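Local coordinates for putative isomerase (Streptomyces coelicolor A3, PDB 2OQH), which probably acts as an enolase-superfamily sugar-acid enzyme, perhaps dehydrating D-glucarate to 5-dehydro-4-deoxy-D-glucarate, at residues H83-P86 and F87-Y91; A98-D101 and V102-D106. All coordinates share one frame; numbering follows the deposited sequence.

How the contacts relate
Both contacts are local and lie in series on one helix, 85-112, of the N-terminal capping domain. Contact 1 (83-86 with 87-91) covers the start of this helix and the residues leading into it. Contact 2 (98-101 with 102-106) sits about two turns further on. Their centres are about 17 Å apart and their nearest atoms about 8 Å apart, so they do not touch. Contact 1 is a surface contact, with Val85 and Tyr89 packed on helix 54-63. Contact 2 is buried between helix 75-81, the sheet strand 31-40 and the barrel segment 271-274. The helix thus runs from an exposed aromatic start into the interface between the two domains. Neither contact includes a bound ligand or metal.

Contact 1: H83-P86 and F87-Y91; sequences HMVP and FFYGY
Tyr89 N bonds to Val85 O at 2.9 Å and nearly straight, 166° at the hydrogen, in the first turn of helix 85-112. The next bond, from Gly90 N to Pro86 O, is 2.8 Å but more bent, and the donor lies 35° out of the carbonyl plane. Phe88 N makes weak bonds to both Met84 O and Val85 O. Pro86 sits in this first turn, where its missing N-H costs no helix bond.

Met84 is a selenomethionine, and its chain bends at both chi2 and chi3. That fold brings CE back along Phe87, 3.4 Å from Phe87 CD2. The selenium lies obliquely to the same ring, 5.0 Å from its centroid. This is a Met-aromatic contact, and it runs along the outer side of the helix. With CG anti to the backbone N (chi1 -179°), the Phe87 ring is set between Met84 CE and the Phe88 ring. Phe87 CD2 stands over the centre of the Phe88 ring, 3.6 Å above its plane, while Phe88 CE2 lies at the edge of the Phe87 ring.

On another side, Val85 CG1 meets Tyr89 CD2 at 3.7 Å. Val85 O lies at the edge of the Tyr89 ring, in its plane. Val85 and Tyr89 both rest on Ile59 of helix 54-63, and Tyr89 OH makes a weak bond to Arg62.

Contact 2: A98-D101 and V102-D106; sequences AAVD and VACWD
Asp101 and Trp105, one turn apart, lie side by side and point the same way. Asp101 CG is anti to the backbone N (chi1 -177°), which brings OD2 within 3.2 Å of Trp105 CD1. The carboxylate and indole planes are 53° apart. A water links the two groups: it donates to Asp101 OD1 at 2.6 Å and accepts from Trp105 NE1 at 3.0 Å, in the plane of the indole. Asp101 OD1 also bonds to His79 NE2, and OD2 to Ile277 N, so the buried carboxylate ties the helix to helix 75-81 and to the barrel domain. With an alanine in its place, His79 NE2 and Ile277 N would probably lose their acceptor, and only the Trp105 NE1 bond would remain of the water bridge.

The surrounding frame is a regular alpha-helix of the enolase-type N-terminal domain. Val102 N bonds to Ala98 O at 2.8 Å and nearly straight (167°), and Trp105 N bonds to Asp101 O at 3.1 Å.

The tightly packed sides carry alanines and valines. Ala99 and Ala103 face Val36 and Val38 of strand 31-40, and Val102 packs on Val271 and Tyr272. Val102 CG2 sits 3.1 Å from Ala98 O. Val100 CG1 and Cys104 SG are 4.3 Å apart, both residues covered by helix 75-81. The more open side is that of the bridging water, where Trp105 is partly exposed, although Leu75 and Leu120 pack against it.

Contact 1: H83-P86 and F87-Y91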
loop_
_atom_site.group_PDB
_atom_site.type_symbol
_atom_site.label_atom_id
_atom_site.label_comp_id
_atom_site.label_asym_id
_atom_site.label_seq_id
_atom_site.Cartn_x
_atom_site.Cartn_y
_atom_site.Cartn_z
ATOM N N HIS A 83 -19.572 -9.050 -4.928
ATOM C CA HIS A 83 -18.892 -8.712 -6.173
ATOM C C HIS A 83 -19.372 -7.465 -6.903
ATOM O O HIS A 83 -18.613 -6.869 -7.662
ATOM C CB HIS A 83 -18.908 -9.900 -7.144
ATOM C CG HIS A 83 -20.205 -10.086 -7.868
ATOM N ND1 HIS A 83 -21.371 -10.469 -7.234
ATOM C CD2 HIS A 83 -20.510 -9.994 -9.185
ATOM C CE1 HIS A 83 -22.332 -10.608 -8.128
ATOM N NE2 HIS A 83 -21.836 -10.328 -9.320
HETATM N N MSE A 84 -20.618 -7.059 -6.700
HETATM C CA MSE A 84 -21.076 -5.872 -7.398
HETATM C C MSE A 84 -20.828 -4.594 -6.605
HETATM O O MSE A 84 -20.977 -3.493 -7.136
HETATM C CB MSE A 84 -22.551 -6.006 -7.781
HETATM C CG MSE A 84 -22.803 -7.002 -8.926
HETATM SE SE MSE A 84 -21.879 -6.557 -10.594
HETATM C CE MSE A 84 -23.103 -5.185 -11.196
ATOM N N VAL A 85 -20.422 -4.738 -5.347
ATOM C CA VAL A 85 -20.145 -3.572 -4.516
ATOM C C VAL A 85 -19.079 -2.667 -5.150
ATOM O O VAL A 85 -19.259 -1.453 -5.222
ATOM C CB VAL A 85 -19.696 -3.996 -3.094
ATOM C CG1 VAL A 85 -19.214 -2.791 -2.304
ATOM C CG2 VAL A 85 -20.860 -4.657 -2.369
ATOM N N PRO A 86 -17.957 -3.247 -5.627
ATOM C CA PRO A 86 -16.933 -2.398 -6.237
ATOM C C PRO A 86 -17.431 -1.771 -7.537
ATOM O O PRO A 86 -16.997 -0.689 -7.919
ATOM C CB PRO A 86 -15.771 -3.364 -6.475
ATOM C CG PRO A 86 -15.976 -4.415 -5.418
ATOM C CD PRO A 86 -17.465 -4.627 -5.483
ATOM N N PHE A 87 -18.346 -2.459 -8.214
ATOM C CA PHE A 87 -18.883 -1.952 -9.469
ATOM C C PHE A 87 -19.506 -0.575 -9.285
ATOM O O PHE A 87 -19.376 0.289 -10.146
ATOM C CB PHE A 87 -19.939 -2.910 -10.036
ATOM C CG PHE A 87 -20.521 -2.459 -11.356
ATOM C CD1 PHE A 87 -19.733 -2.419 -12.508
ATOM C CD2 PHE A 87 -21.852 -2.061 -11.444
ATOM C CE1 PHE A 87 -20.270 -1.985 -13.740
ATOM C CE2 PHE A 87 -22.399 -1.628 -12.663
ATOM C CZ PHE A 87 -21.604 -1.592 -13.809
ATOM N N PHE A 88 -20.176 -0.378 -8.156
ATOM C CA PHE A 88 -20.831 0.891 -7.867
ATOM C C PHE A 88 -20.013 1.846 -6.999
ATOM O O PHE A 88 -19.988 3.050 -7.249
ATOM C CB PHE A 88 -22.172 0.641 -7.169
ATOM C CG PHE A 88 -23.167 -0.109 -8.011
ATOM C CD1 PHE A 88 -23.833 0.521 -9.064
ATOM C CD2 PHE A 88 -23.447 -1.447 -7.747
ATOM C CE1 PHE A 88 -24.759 -0.176 -9.846
ATOM C CE2 PHE A 88 -24.367 -2.154 -8.520
ATOM C CZ PHE A 88 -25.029 -1.517 -9.569
ATOM N N TYR A 89 -19.360 1.305 -5.978
ATOM C CA TYR A 89 -18.581 2.105 -5.038
ATOM C C TYR A 89 -17.111 2.318 -5.388
ATOM O O TYR A 89 -16.401 3.011 -4.662
ATOM C CB TYR A 89 -18.660 1.471 -3.650
ATOM C CG TYR A 89 -20.029 1.522 -3.014
ATOM C CD1 TYR A 89 -20.483 2.679 -2.382
ATOM C CD2 TYR A 89 -20.867 0.407 -3.024
ATOM C CE1 TYR A 89 -21.744 2.722 -1.764
ATOM C CE2 TYR A 89 -22.130 0.439 -2.412
ATOM C CZ TYR A 89 -22.559 1.600 -1.781
ATOM O OH TYR A 89 -23.789 1.639 -1.157
ATOM N N GLY A 90 -16.652 1.712 -6.479
ATOM C CA GLY A 90 -15.267 1.870 -6.877
ATOM C C GLY A 90 -14.261 1.544 -5.792
ATOM O O GLY A 90 -14.443 0.621 -5.006
ATOM N N TYR A 91 -13.187 2.317 -5.766
ATOM C CA TYR A 91 -12.106 2.157 -4.803
ATOM C C TYR A 91 -12.622 1.963 -3.366
ATOM O O TYR A 91 -12.192 1.041 -2.669
ATOM C CB TYR A 91 -11.207 3.393 -4.879
ATOM C CG TYR A 91 -9.830 3.291 -4.260
ATOM C CD1 TYR A 91 -9.453 2.209 -3.465
ATOM C CD2 TYR A 91 -8.899 4.301 -4.472
ATOM C CE1 TYR A 91 -8.166 2.139 -2.899
ATOM C CE2 TYR A 91 -7.616 4.245 -3.914
ATOM C CZ TYR A 91 -7.252 3.166 -3.133
ATOM O OH TYR A 91 -5.969 3.115 -2.610
#

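Contact 2: A98-D101 and V102-D106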
loop_
_atom_site.group_PDB
_atom_site.type_symbol
_atom_site.label_atom_id
_atom_site.label_comp_id
_atom_site.label_asym_id
_atom_site.label_seq_id
_atom_site.Cartn_x
_atom_site.Cartn_y
_atom_site.Cartn_z
ATOM N N ALA A 98 -12.045 -5.018 1.813
ATOM C CA ALA A 98 -10.732 -5.387 2.342
ATOM C C ALA A 98 -10.676 -5.381 3.876
ATOM O O ALA A 98 -10.081 -6.267 4.486
ATOM C CB ALA A 98 -9.655 -4.454 1.772
ATOM N N ALA A 99 -11.288 -4.374 4.493
ATOM C CA ALA A 99 -11.316 -4.257 5.954
ATOM C C ALA A 99 -11.930 -5.515 6.571
ATOM O O ALA A 99 -11.397 -6.074 7.529
ATOM C CB ALA A 99 -12.122 -3.031 6.365
ATOM N N VAL A 100 -13.057 -5.951 6.011
ATOM C CA VAL A 100 -13.741 -7.148 6.485
ATOM C C VAL A 100 -12.897 -8.379 6.183
ATOM O O VAL A 100 -12.832 -9.312 6.986
ATOM C CB VAL A 100 -15.123 -7.299 5.805
ATOM C CG1 VAL A 100 -15.811 -8.579 6.269
ATOM C CG2 VAL A 100 -15.985 -6.080 6.123
ATOM N N ASP A 101 -12.254 -8.374 5.018
ATOM C CA ASP A 101 -11.414 -9.483 4.599
ATOM C C ASP A 101 -10.296 -9.690 5.611
ATOM O O ASP A 101 -10.059 -10.810 6.066
ATOM C CB ASP A 101 -10.802 -9.199 3.222
ATOM C CG ASP A 101 -9.973 -10.360 2.697
ATOM O OD1 ASP A 101 -10.543 -11.266 2.057
ATOM O OD2 ASP A 101 -8.750 -10.373 2.934
ATOM N N VAL A 102 -9.612 -8.603 5.953
ATOM C CA VAL A 102 -8.515 -8.650 6.911
ATOM C C VAL A 102 -8.987 -9.108 8.292
ATOM O O VAL A 102 -8.344 -9.937 8.929
ATOM C CB VAL A 102 -7.841 -7.267 7.034
ATOM C CG1 VAL A 102 -6.752 -7.302 8.101
ATOM C CG2 VAL A 102 -7.250 -6.867 5.690
ATOM N N ALA A 103 -10.112 -8.578 8.747
ATOM C CA ALA A 103 -10.644 -8.963 10.051
ATOM C C ALA A 103 -10.903 -10.463 10.103
ATOM O O ALA A 103 -10.641 -11.102 11.113
ATOM C CB ALA A 103 -11.930 -8.193 10.351
ATOM N N CYS A 104 -11.406 -11.027 9.009
ATOM C CA CYS A 104 -11.670 -12.465 8.969
ATOM C C CYS A 104 -10.370 -13.278 9.023
ATOM O O CYS A 104 -10.311 -14.321 9.676
ATOM C CB CYS A 104 -12.470 -12.825 7.712
ATOM S SG CYS A 104 -14.187 -12.290 7.749
ATOM N N TRP A 105 -9.334 -12.811 8.331
ATOM C CA TRP A 105 -8.052 -13.504 8.349
ATOM C C TRP A 105 -7.479 -13.471 9.764
ATOM O O TRP A 105 -6.922 -14.451 10.248
ATOM C CB TRP A 105 -7.062 -12.843 7.385
ATOM C CG TRP A 105 -7.172 -13.343 5.969
ATOM C CD1 TRP A 105 -7.841 -12.752 4.936
ATOM C CD2 TRP A 105 -6.592 -14.539 5.440
ATOM N NE1 TRP A 105 -7.709 -13.507 3.793
ATOM C CE2 TRP A 105 -6.947 -14.610 4.075
ATOM C CE3 TRP A 105 -5.804 -15.565 5.989
ATOM C CZ2 TRP A 105 -6.542 -15.667 3.250
ATOM C CZ3 TRP A 105 -5.402 -16.618 5.169
ATOM C CH2 TRP A 105 -5.772 -16.658 3.814
ATOM N N ASP A 106 -7.605 -12.320 10.413
ATOM C CA ASP A 106 -7.111 -12.160 11.772
ATOM C C ASP A 106 -7.848 -13.163 12.668
ATOM O O ASP A 106 -7.225 -13.862 13.467
ATOM C CB ASP A 106 -7.353 -10.720 12.230
ATOM C CG ASP A 106 -6.738 -10.415 13.587
ATOM O OD1 ASP A 106 -5.611 -10.889 13.868
ATOM O OD2 ASP A 106 -7.383 -9.671 14.360
HETATM O O HOH W 1 -8.852 -13.051 1.070
#